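Local coordinates for protein Rubredoxin\:oxygen oxidoreductase (Desulfovibrio gigas, PDB 1E5D) that catalyses the four-electron reduction of dioxygen to two water molecules, using a diiron centre and flavin mononucleotide, at residues T142-V152 with L161-Q169; L186-Y194 with F238-A247. All blocks are in the same frame, centred on the assembly; numbering follows the deposited sequence.

Contact 1 of 2, residues T142-V152 with L161-Q169. With FEO (mu-oxo-diiron), chain D; FMN (flavin mononucleotide), chain F.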
loop_
_atom_site.group_PDB
_atom_site.type_symbol
_atom_site.label_atom_id
_atom_site.label_comp_id
_atom_site.label_asym_id
_atom_site.label_seq_id
_atom_site.Cartn_x
_atom_site.Cartn_y
_atom_site.Cartn_z
ATOM N N THR A 142 -16.771 11.172 -25.971
ATOM C CA THR A 142 -15.858 11.721 -24.980
ATOM C C THR A 142 -14.838 10.656 -24.594
ATOM O O THR A 142 -14.671 10.357 -23.414
ATOM C CB THR A 142 -16.615 12.215 -23.738
ATOM O OG1 THR A 142 -17.657 11.295 -23.383
ATOM C CG2 THR A 142 -17.319 13.535 -24.029
ATOM N N ARG A 143 -14.178 10.094 -25.609
ATOM C CA ARG A 143 -13.192 9.043 -25.395
ATOM C C ARG A 143 -12.179 9.456 -24.322
ATOM O O ARG A 143 -11.824 10.633 -24.259
ATOM C CB ARG A 143 -12.476 8.671 -26.693
ATOM C CG ARG A 143 -13.320 8.816 -27.944
ATOM C CD ARG A 143 -13.604 7.510 -28.657
ATOM N NE ARG A 143 -12.819 7.317 -29.863
ATOM C CZ ARG A 143 -13.195 7.075 -31.106
ATOM N NH1 ARG A 143 -14.467 6.964 -31.464
ATOM N NH2 ARG A 143 -12.264 6.933 -32.051
ATOM N N MET A 144 -11.766 8.483 -23.526
ATOM C CA MET A 144 -10.854 8.560 -22.404
ATOM C C MET A 144 -11.338 9.519 -21.317
ATOM O O MET A 144 -10.544 10.103 -20.586
ATOM C CB MET A 144 -9.446 8.976 -22.847
ATOM C CG MET A 144 -8.835 7.986 -23.834
ATOM S SD MET A 144 -9.373 6.293 -23.534
ATOM C CE MET A 144 -8.595 5.979 -21.950
ATOM N N LEU A 145 -12.651 9.668 -21.222
ATOM C CA LEU A 145 -13.264 10.416 -20.132
ATOM C C LEU A 145 -14.335 9.568 -19.449
ATOM O O LEU A 145 -15.521 9.879 -19.596
ATOM C CB LEU A 145 -13.884 11.713 -20.633
ATOM C CG LEU A 145 -12.930 12.791 -21.141
ATOM C CD1 LEU A 145 -13.699 14.072 -21.437
ATOM C CD2 LEU A 145 -11.821 13.069 -20.139
ATOM N N HIS A 146 -13.943 8.526 -18.733
ATOM C CA HIS A 146 -12.562 8.151 -18.495
ATOM C C HIS A 146 -12.194 6.829 -19.149
ATOM O O HIS A 146 -11.102 6.308 -18.936
ATOM C CB HIS A 146 -12.327 8.035 -16.983
ATOM C CG HIS A 146 -13.209 6.965 -16.409
ATOM N ND1 HIS A 146 -12.793 5.677 -16.178
ATOM C CD2 HIS A 146 -14.503 7.017 -16.032
ATOM C CE1 HIS A 146 -13.797 4.978 -15.672
ATOM N NE2 HIS A 146 -14.849 5.770 -15.573
ATOM N N TRP A 147 -13.084 6.266 -19.951
ATOM C CA TRP A 147 -12.787 5.074 -20.744
ATOM C C TRP A 147 -12.957 5.383 -22.233
ATOM O O TRP A 147 -13.579 6.373 -22.615
ATOM C CB TRP A 147 -13.696 3.914 -20.361
ATOM C CG TRP A 147 -13.293 3.106 -19.176
ATOM C CD1 TRP A 147 -12.335 3.394 -18.246
ATOM C CD2 TRP A 147 -13.862 1.845 -18.790
ATOM N NE1 TRP A 147 -12.266 2.392 -17.303
ATOM C CE2 TRP A 147 -13.196 1.429 -17.616
ATOM C CE3 TRP A 147 -14.865 1.034 -19.320
ATOM C CZ2 TRP A 147 -13.511 0.232 -16.974
ATOM C CZ3 TRP A 147 -15.178 -0.153 -18.688
ATOM C CH2 TRP A 147 -14.499 -0.538 -17.523
ATOM N N PRO A 148 -12.419 4.552 -23.116
ATOM C CA PRO A 148 -12.611 4.788 -24.547
ATOM C C PRO A 148 -14.080 4.836 -24.961
ATOM O O PRO A 148 -14.382 5.550 -25.916
ATOM C CB PRO A 148 -11.964 3.569 -25.207
ATOM C CG PRO A 148 -11.047 3.003 -24.183
ATOM C CD PRO A 148 -11.594 3.370 -22.837
ATOM N N ASP A 149 -14.972 4.108 -24.307
ATOM C CA ASP A 149 -16.363 3.988 -24.722
ATOM C C ASP A 149 -17.221 5.180 -24.322
ATOM O O ASP A 149 -18.348 5.338 -24.790
ATOM C CB ASP A 149 -16.996 2.725 -24.125
ATOM C CG ASP A 149 -16.705 2.562 -22.645
ATOM O OD1 ASP A 149 -17.413 3.188 -21.829
ATOM O OD2 ASP A 149 -15.771 1.813 -22.287
ATOM N N SER A 150 -16.694 6.011 -23.438
ATOM C CA SER A 150 -17.417 7.161 -22.917
ATOM C C SER A 150 -18.032 8.044 -23.995
ATOM O O SER A 150 -17.397 8.463 -24.967
ATOM C CB SER A 150 -16.457 7.995 -22.054
ATOM O OG SER A 150 -17.089 9.166 -21.570
ATOM N N MET A 151 -19.305 8.362 -23.805
ATOM C CA MET A 151 -20.019 9.319 -24.628
ATOM C C MET A 151 -21.089 10.010 -23.794
ATOM O O MET A 151 -21.496 9.477 -22.764
ATOM C CB MET A 151 -20.666 8.647 -25.836
ATOM C CG MET A 151 -22.036 8.082 -25.492
ATOM S SD MET A 151 -22.864 7.368 -26.925
ATOM C CE MET A 151 -24.164 6.447 -26.112
ATOM N N VAL A 152 -21.540 11.186 -24.218
ATOM C CA VAL A 152 -22.554 11.871 -23.410
ATOM C C VAL A 152 -23.782 12.164 -24.257
ATOM O O VAL A 152 -23.727 12.066 -25.486
ATOM C CB VAL A 152 -21.979 13.151 -22.788
ATOM C CG1 VAL A 152 -20.669 12.838 -22.068
ATOM C CG2 VAL A 152 -21.754 14.222 -23.845
ATOM N N LEU A 161 -27.828 17.880 -20.295
ATOM C CA LEU A 161 -26.653 17.076 -20.594
ATOM C C LEU A 161 -26.582 15.901 -19.618
ATOM O O LEU A 161 -26.461 16.108 -18.409
ATOM C CB LEU A 161 -25.385 17.913 -20.516
ATOM C CG LEU A 161 -24.087 17.191 -20.874
ATOM C CD1 LEU A 161 -24.078 16.762 -22.334
ATOM C CD2 LEU A 161 -22.894 18.080 -20.544
ATOM N N ILE A 162 -26.676 14.699 -20.159
ATOM C CA ILE A 162 -26.512 13.458 -19.412
ATOM C C ILE A 162 -25.110 12.911 -19.682
ATOM O O ILE A 162 -24.913 12.411 -20.790
ATOM C CB ILE A 162 -27.600 12.444 -19.792
ATOM C CG1 ILE A 162 -29.023 13.013 -19.711
ATOM C CG2 ILE A 162 -27.463 11.179 -18.954
ATOM C CD1 ILE A 162 -30.109 12.128 -20.274
ATOM N N SER A 163 -24.207 13.041 -18.719
ATOM C CA SER A 163 -22.769 12.979 -18.876
ATOM C C SER A 163 -22.027 11.766 -18.341
ATOM O O SER A 163 -20.787 11.836 -18.256
ATOM C CB SER A 163 -22.140 14.201 -18.154
ATOM O OG SER A 163 -22.707 14.277 -16.858
ATOM N N ASN A 164 -22.676 10.676 -17.991
ATOM C CA ASN A 164 -22.025 9.513 -17.382
ATOM C C ASN A 164 -21.165 9.953 -16.197
ATOM O O ASN A 164 -21.655 10.707 -15.352
ATOM C CB ASN A 164 -21.287 8.672 -18.398
ATOM C CG ASN A 164 -19.954 9.024 -18.980
ATOM O OD1 ASN A 164 -18.931 8.829 -18.307
ATOM N ND2 ASN A 164 -19.912 9.524 -20.207
ATOM N N ASP A 165 -19.950 9.461 -16.035
ATOM C CA ASP A 165 -19.146 9.787 -14.869
ATOM C C ASP A 165 -18.704 11.244 -14.850
ATOM O O ASP A 165 -18.386 11.805 -13.804
ATOM C CB ASP A 165 -17.904 8.887 -14.839
ATOM C CG ASP A 165 -18.201 7.460 -14.439
ATOM O OD1 ASP A 165 -19.101 7.234 -13.604
ATOM O OD2 ASP A 165 -17.525 6.540 -14.965
ATOM N N ILE A 166 -18.642 11.891 -16.010
ATOM C CA ILE A 166 -18.160 13.271 -16.076
ATOM C C ILE A 166 -19.039 14.191 -15.239
ATOM O O ILE A 166 -20.270 14.176 -15.369
ATOM C CB ILE A 166 -18.112 13.735 -17.546
ATOM C CG1 ILE A 166 -17.396 12.718 -18.445
ATOM C CG2 ILE A 166 -17.512 15.120 -17.714
ATOM C CD1 ILE A 166 -17.639 12.933 -19.922
ATOM N N PHE A 167 -18.389 14.980 -14.392
ATOM C CA PHE A 167 -19.045 15.942 -13.517
ATOM C C PHE A 167 -19.621 15.229 -12.299
ATOM O O PHE A 167 -20.219 15.844 -11.417
ATOM C CB PHE A 167 -20.156 16.726 -14.229
ATOM C CG PHE A 167 -19.616 17.506 -15.421
ATOM C CD1 PHE A 167 -18.636 18.470 -15.227
ATOM C CD2 PHE A 167 -20.084 17.270 -16.701
ATOM C CE1 PHE A 167 -18.126 19.184 -16.295
ATOM C CE2 PHE A 167 -19.575 17.980 -17.772
ATOM C CZ PHE A 167 -18.597 18.935 -17.570
ATOM N N GLY A 168 -19.424 13.911 -12.280
ATOM C CA GLY A 168 -19.908 13.106 -11.178
ATOM C C GLY A 168 -19.209 13.474 -9.887
ATOM O O GLY A 168 -18.088 13.964 -9.818
ATOM N N GLN A 169 -19.886 13.231 -8.772
ATOM C CA GLN A 169 -19.207 13.410 -7.497
ATOM C C GLN A 169 -19.702 12.302 -6.577
ATOM O O GLN A 169 -20.867 11.921 -6.661
ATOM C CB GLN A 169 -19.456 14.780 -6.885
ATOM C CG GLN A 169 -20.135 15.814 -7.759
ATOM C CD GLN A 169 -21.614 15.532 -7.933
ATOM O OE1 GLN A 169 -22.349 15.247 -6.994
ATOM N NE2 GLN A 169 -22.075 15.608 -9.175
HETATM FE FE1 FEO D . -19.119 5.435 -12.614
HETATM FE FE2 FEO D . -16.527 4.909 -14.688
HETATM O O FEO D . -18.395 4.212 -13.634
HETATM N N1 FMN F . -7.622 -0.424 -18.812
HETATM C C2 FMN F . -6.423 -0.431 -19.385
HETATM O O2 FMN F . -6.149 -1.187 -20.275
HETATM N N3 FMN F . -5.517 0.639 -19.180
HETATM C C4 FMN F . -5.727 1.570 -18.188
HETATM O O4 FMN F . -4.811 2.326 -17.944
HETATM C C4A FMN F . -6.871 1.342 -17.316
HETATM N N5 FMN F . -7.197 2.253 -16.367
HETATM C C5A FMN F . -8.323 2.033 -15.629
HETATM C C6 FMN F . -8.494 2.782 -14.439
HETATM C C7 FMN F . -9.690 2.730 -13.760
HETATM C C7M FMN F . -9.976 3.666 -12.615
HETATM C C8 FMN F . -10.624 1.675 -14.037
HETATM C C8M FMN F . -11.962 1.627 -13.343
HETATM C C9 FMN F . -10.420 0.862 -15.158
HETATM C C9A FMN F . -9.213 0.952 -15.856
HETATM N N10 FMN F . -8.897 0.078 -16.940
HETATM C C10 FMN F . -7.757 0.220 -17.622
HETATM C "C1'" FMN F . -9.869 -0.989 -17.284
HETATM C "C2'" FMN F . -9.696 -2.237 -16.387
HETATM O "O2'" FMN F . -8.382 -2.752 -16.591
HETATM C "C3'" FMN F . -10.704 -3.275 -16.847
HETATM O "O3'" FMN F . -11.999 -2.825 -16.445
HETATM C "C4'" FMN F . -10.435 -4.618 -16.147
HETATM O "O4'" FMN F . -11.329 -5.628 -16.637
HETATM C "C5'" FMN F . -10.686 -4.403 -14.660
HETATM O "O5'" FMN F . -10.314 -5.732 -13.922
HETATM P P FMN F . -10.852 -6.072 -12.549
HETATM O O1P FMN F . -9.994 -7.256 -12.088
HETATM O O2P FMN F . -10.942 -4.962 -11.718
HETATM O O3P FMN F . -12.215 -6.579 -12.681
HETATM O O HOH W 1 -16.793 7.367 -18.401
HETATM O O HOH W 2 -21.229 4.928 -13.711
#

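Contact 2 of 2, residues L186-Y194 with F238-A247. With OXY (oxygen molecule), chain E.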
loop_
_atom_site.group_PDB
_atom_site.type_symbol
_atom_site.label_atom_id
_atom_site.label_comp_id
_atom_site.label_asym_id
_atom_site.label_seq_id
_atom_site.Cartn_x
_atom_site.Cartn_y
_atom_site.Cartn_z
ATOM N N LEU A 186 -19.845 20.469 -2.266
ATOM C CA LEU A 186 -19.994 20.050 -3.651
ATOM C C LEU A 186 -18.669 20.121 -4.395
ATOM O O LEU A 186 -18.338 19.217 -5.161
ATOM C CB LEU A 186 -21.043 20.913 -4.357
ATOM C CG LEU A 186 -21.168 20.699 -5.866
ATOM C CD1 LEU A 186 -21.436 19.228 -6.152
ATOM C CD2 LEU A 186 -22.242 21.598 -6.446
ATOM N N GLU A 187 -17.934 21.207 -4.168
ATOM C CA GLU A 187 -16.698 21.423 -4.913
ATOM C C GLU A 187 -15.618 20.422 -4.511
ATOM O O GLU A 187 -14.935 19.864 -5.374
ATOM C CB GLU A 187 -16.179 22.848 -4.721
ATOM C CG GLU A 187 -15.245 23.313 -5.835
ATOM C CD GLU A 187 -13.796 22.947 -5.556
ATOM O OE1 GLU A 187 -13.444 22.992 -4.355
ATOM O OE2 GLU A 187 -13.062 22.592 -6.499
ATOM N N ARG A 188 -15.444 20.237 -3.211
ATOM C CA ARG A 188 -14.405 19.325 -2.731
ATOM C C ARG A 188 -14.625 17.941 -3.316
ATOM O O ARG A 188 -13.703 17.257 -3.753
ATOM C CB ARG A 188 -14.409 19.303 -1.208
ATOM C CG ARG A 188 -13.460 18.302 -0.579
ATOM C CD ARG A 188 -12.036 18.426 -1.096
ATOM N NE ARG A 188 -11.262 17.209 -0.881
ATOM C CZ ARG A 188 -10.085 17.107 -0.286
ATOM N NH1 ARG A 188 -9.475 18.182 0.193
ATOM N NH2 ARG A 188 -9.504 15.920 -0.167
ATOM N N ALA A 189 -15.882 17.504 -3.349
ATOM C CA ALA A 189 -16.181 16.172 -3.875
ATOM C C ALA A 189 -15.965 16.097 -5.380
ATOM O O ALA A 189 -15.608 15.062 -5.949
ATOM C CB ALA A 189 -17.609 15.786 -3.521
ATOM N N MET A 190 -16.186 17.222 -6.065
ATOM C CA MET A 190 -15.953 17.183 -7.509
ATOM C C MET A 190 -14.476 16.981 -7.818
ATOM O O MET A 190 -14.093 16.198 -8.684
ATOM C CB MET A 190 -16.432 18.474 -8.153
ATOM C CG MET A 190 -17.952 18.565 -8.233
ATOM S SD MET A 190 -18.393 20.240 -8.760
ATOM C CE MET A 190 -17.633 20.223 -10.387
ATOM N N ARG A 191 -13.674 17.728 -7.072
ATOM C CA ARG A 191 -12.227 17.657 -7.263
ATOM C C ARG A 191 -11.748 16.272 -6.845
ATOM O O ARG A 191 -10.951 15.654 -7.554
ATOM C CB ARG A 191 -11.555 18.782 -6.490
ATOM C CG ARG A 191 -10.090 18.614 -6.147
ATOM C CD ARG A 191 -9.478 19.922 -5.639
ATOM N NE ARG A 191 -8.680 20.558 -6.692
ATOM C CZ ARG A 191 -8.932 21.749 -7.213
ATOM N NH1 ARG A 191 -9.968 22.453 -6.774
ATOM N NH2 ARG A 191 -8.148 22.229 -8.166
ATOM N N GLU A 192 -12.258 15.785 -5.709
ATOM C CA GLU A 192 -11.810 14.475 -5.244
ATOM C C GLU A 192 -12.112 13.433 -6.312
ATOM O O GLU A 192 -11.337 12.529 -6.590
ATOM C CB GLU A 192 -12.469 14.088 -3.925
ATOM C CG GLU A 192 -12.028 14.958 -2.756
ATOM C CD GLU A 192 -12.539 14.433 -1.425
ATOM O OE1 GLU A 192 -13.447 13.571 -1.463
ATOM O OE2 GLU A 192 -12.025 14.883 -0.376
ATOM N N TYR A 193 -13.287 13.607 -6.910
ATOM C CA TYR A 193 -13.659 12.709 -7.993
ATOM C C TYR A 193 -12.739 12.917 -9.189
ATOM O O TYR A 193 -12.153 11.963 -9.708
ATOM C CB TYR A 193 -15.131 12.911 -8.376
ATOM C CG TYR A 193 -15.520 11.858 -9.397
ATOM C CD1 TYR A 193 -15.853 10.578 -8.980
ATOM C CD2 TYR A 193 -15.538 12.143 -10.755
ATOM C CE1 TYR A 193 -16.205 9.611 -9.903
ATOM C CE2 TYR A 193 -15.887 11.178 -11.684
ATOM C CZ TYR A 193 -16.219 9.916 -11.248
ATOM O OH TYR A 193 -16.566 8.943 -12.156
ATOM N N TYR A 194 -12.582 14.162 -9.642
ATOM C CA TYR A 194 -11.714 14.411 -10.786
ATOM C C TYR A 194 -10.299 13.892 -10.535
ATOM O O TYR A 194 -9.729 13.199 -11.380
ATOM C CB TYR A 194 -11.623 15.910 -11.141
ATOM C CG TYR A 194 -10.933 16.146 -12.468
ATOM C CD1 TYR A 194 -11.678 16.151 -13.642
ATOM C CD2 TYR A 194 -9.562 16.359 -12.575
ATOM C CE1 TYR A 194 -11.072 16.362 -14.866
ATOM C CE2 TYR A 194 -8.948 16.567 -13.792
ATOM C CZ TYR A 194 -9.709 16.570 -14.940
ATOM O OH TYR A 194 -9.119 16.774 -16.167
ATOM N N PHE A 238 -20.675 26.523 -13.434
ATOM C CA PHE A 238 -19.768 26.178 -12.344
ATOM C C PHE A 238 -19.065 24.854 -12.640
ATOM O O PHE A 238 -17.831 24.804 -12.648
ATOM C CB PHE A 238 -20.545 26.104 -11.040
ATOM C CG PHE A 238 -19.746 25.692 -9.821
ATOM C CD1 PHE A 238 -18.806 26.540 -9.262
ATOM C CD2 PHE A 238 -19.950 24.452 -9.241
ATOM C CE1 PHE A 238 -18.088 26.161 -8.138
ATOM C CE2 PHE A 238 -19.240 24.069 -8.118
ATOM C CZ PHE A 238 -18.305 24.922 -7.560
ATOM N N ALA A 239 -19.830 23.793 -12.892
ATOM C CA ALA A 239 -19.265 22.478 -13.162
ATOM C C ALA A 239 -18.190 22.525 -14.243
ATOM O O ALA A 239 -17.081 22.004 -14.077
ATOM C CB ALA A 239 -20.340 21.478 -13.584
ATOM N N VAL A 240 -18.532 23.147 -15.368
ATOM C CA VAL A 240 -17.634 23.188 -16.517
ATOM C C VAL A 240 -16.438 24.096 -16.264
ATOM O O VAL A 240 -15.328 23.781 -16.689
ATOM C CB VAL A 240 -18.375 23.668 -17.780
ATOM C CG1 VAL A 240 -17.382 24.006 -18.879
ATOM C CG2 VAL A 240 -19.358 22.606 -18.225
ATOM N N GLN A 241 -16.679 25.204 -15.572
ATOM C CA GLN A 241 -15.598 26.070 -15.131
ATOM C C GLN A 241 -14.518 25.235 -14.444
ATOM O O GLN A 241 -13.362 25.178 -14.840
ATOM C CB GLN A 241 -16.136 27.103 -14.152
ATOM C CG GLN A 241 -16.211 28.544 -14.608
ATOM C CD GLN A 241 -16.530 29.470 -13.441
ATOM O OE1 GLN A 241 -16.254 29.160 -12.281
ATOM N NE2 GLN A 241 -17.123 30.615 -13.758
ATOM N N LYS A 242 -14.967 24.570 -13.388
ATOM C CA LYS A 242 -14.153 23.737 -12.521
ATOM C C LYS A 242 -13.393 22.656 -13.273
ATOM O O LYS A 242 -12.197 22.492 -13.034
ATOM C CB LYS A 242 -15.072 23.128 -11.451
ATOM C CG LYS A 242 -15.329 24.140 -10.334
ATOM C CD LYS A 242 -14.144 24.161 -9.373
ATOM C CE LYS A 242 -13.808 25.575 -8.938
ATOM N NZ LYS A 242 -12.714 25.609 -7.925
ATOM N N TYR A 243 -14.065 21.935 -14.168
ATOM C CA TYR A 243 -13.383 20.866 -14.894
ATOM C C TYR A 243 -12.198 21.422 -15.668
ATOM O O TYR A 243 -11.131 20.811 -15.709
ATOM C CB TYR A 243 -14.343 20.117 -15.836
ATOM C CG TYR A 243 -14.747 18.810 -15.182
ATOM C CD1 TYR A 243 -15.174 18.855 -13.855
ATOM C CD2 TYR A 243 -14.706 17.590 -15.830
ATOM C CE1 TYR A 243 -15.556 17.701 -13.202
ATOM C CE2 TYR A 243 -15.087 16.431 -15.168
ATOM C CZ TYR A 243 -15.509 16.493 -13.855
ATOM O OH TYR A 243 -15.892 15.352 -13.177
ATOM N N VAL A 244 -12.421 22.592 -16.265
ATOM C CA VAL A 244 -11.338 23.276 -16.967
ATOM C C VAL A 244 -10.204 23.580 -15.996
ATOM O O VAL A 244 -9.042 23.294 -16.232
ATOM C CB VAL A 244 -11.833 24.574 -17.626
ATOM C CG1 VAL A 244 -10.663 25.359 -18.207
ATOM C CG2 VAL A 244 -12.861 24.266 -18.701
ATOM N N GLU A 245 -10.549 24.169 -14.865
ATOM C CA GLU A 245 -9.592 24.412 -13.795
ATOM C C GLU A 245 -8.934 23.121 -13.326
ATOM O O GLU A 245 -7.714 23.046 -13.155
ATOM C CB GLU A 245 -10.306 25.090 -12.630
ATOM C CG GLU A 245 -9.441 25.420 -11.428
ATOM C CD GLU A 245 -10.258 26.138 -10.361
ATOM O OE1 GLU A 245 -11.270 26.766 -10.749
ATOM O OE2 GLU A 245 -9.888 26.068 -9.171
ATOM N N TYR A 246 -9.734 22.076 -13.097
ATOM C CA TYR A 246 -9.123 20.816 -12.684
ATOM C C TYR A 246 -8.129 20.340 -13.738
ATOM O O TYR A 246 -7.025 19.931 -13.385
ATOM C CB TYR A 246 -10.163 19.716 -12.426
ATOM C CG TYR A 246 -11.143 20.054 -11.324
ATOM C CD1 TYR A 246 -10.767 20.945 -10.321
ATOM C CD2 TYR A 246 -12.419 19.511 -11.276
ATOM C CE1 TYR A 246 -11.632 21.280 -9.296
ATOM C CE2 TYR A 246 -13.290 19.846 -10.254
ATOM C CZ TYR A 246 -12.891 20.728 -9.270
ATOM O OH TYR A 246 -13.732 21.084 -8.243
ATOM N N ALA A 247 -8.515 20.378 -15.009
ATOM C CA ALA A 247 -7.646 19.845 -16.053
ATOM C C ALA A 247 -6.406 20.705 -16.256
ATOM O O ALA A 247 -5.375 20.206 -16.722
ATOM C CB ALA A 247 -8.404 19.721 -17.371
HETATM O O1 OXY E . -16.587 5.663 -12.065
HETATM O O2 OXY E . -15.544 5.163 -11.748
HETATM O O HOH W 3 -16.197 15.697 -10.694
HETATM O O HOH W 4 -6.473 21.087 -10.401
#

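Contact 1 of 2, residues T142-V152 with L161-Q169
I166 and V152 form the apolar centre. CD1 of I166 lies 3.7 Å from CG1 of V152, and the two side chains cross at about a right angle. The same CD1 packs against CB of L145 and meets OG1 of T142 tip to tip. I166 has CG1 anti to its carbonyl carbon (chi1 -49°), which carries CD1 into this group. V152 sends its other branch, CG2, to CD1 of L161 at 3.8 Å.

N164 begins the polar edge. Its ND2 donates to O of M151 at 3.0 Å and to OG of S150 at 3.2 Å. It meets the M151 carbonyl from above the carbonyl plane. OG of S150 in turn donates to O of L145 at 2.6 Å and accepts from OG1 of T142. The two N164 bonds join the segments; the S150 bonds to L145 and T142 brace 142-152 internally. A water bridges OD1 of N164 and N of H146, so both ends of the amide are used and its rotation is fixed.

The metal site lies at the far edge. H146, which follows a cis peptide bond, binds one iron through NE2 at 2.1 Å. D165 bridges the irons: OD2 binds that same iron at 1.9 Å and OD1 binds the other. The imidazole and carboxylate planes are 27° apart. H79, E81, D83 and H226 complete the protein ligands. Next to H146, NE1 of W147 comes 3.2 Å from C9 of the flavin, which is held by the second subunit.

This is the metal-binding end of a beta hairpin in the metallo-beta-lactamase fold. Strand 151-155 lies between strands 136-141 and 160-164, and strand 160-164 also pairs with strand 221-224. Helices 183-198 and 202-214 cover L145.

Contact 2 of 2, residues L186-Y194 with F238-A247
E187 OE2 is gripped from both helices. OH of Y246 donates to it at 2.4 Å, a doubtfully short length. NH1 of R191, one turn on, makes a salt bridge to it at 3.1 Å. NZ of K242 adds a salt bridge whose hydrogen bond is weak, and also binds E245 OE2, which it meets from above the carboxylate plane. This network closes the more open side of the interface. The lysine and arginine share one carboxylate oxygen, which probably balances their charges.

The Y246 ring fills a hole among E187, M190, R191 and Y194. CA of R191 lies over one face in a CH-pi contact, 4.1 Å from the ring centroid. The R191 guanidinium takes CE1 of Y246 over its own face, steeply inclined to the ring. M190 is the reciprocal knob, set among F238, A239, K242 and Y246. Its chain bends at the last torsion (chi3 63°), bringing CE to the A239 backbone while SD lies obliquely beside F238.

Y194 carries the deeper end. Its edge points at the face of Y243 in a T-shaped pair, centroids 5.0 Å apart and planes at 76°. CB of Y246 sits over the Y194 face, 3.6 Å from its centroid. OH of Y194 bonds to T205, and OH of Y243 probably accepts from the backbone N of F167. A water accepts from Y243 OH at 2.5 Å and donates to O of M190, linking the helices again.

Y193 turns to the active site, where its OH makes a weak bond to the bound oxygen molecule. The two helix segments cross at -45° with their axes 10.7 Å apart. Helix 202-214 packs on Y243 and A247, strand 230-231 on M190 and A239, and helix 294-302 on R188 and E192.

Overall arrangement
Both contacts are largely buried, but contact 1 is the more enclosed: all its touching residues are buried. It joins loops and a hairpin, and its chemistry is metal ligation with an amide and hydroxyl network. Contact 2 joins two helices through aromatic rings, with charged groups toward its more open side. They come in series along the chain, with helix 183-198 following strand 160-164. They also touch: besides the probable Y243-F167 bond, OH of Y193 packs on CB of D165, and M190 packs on Q169. Helix 183-198 thus backs the iron-binding turn. The same helix also packs on helix 233-248, and M190 touches both Q169 and that helix.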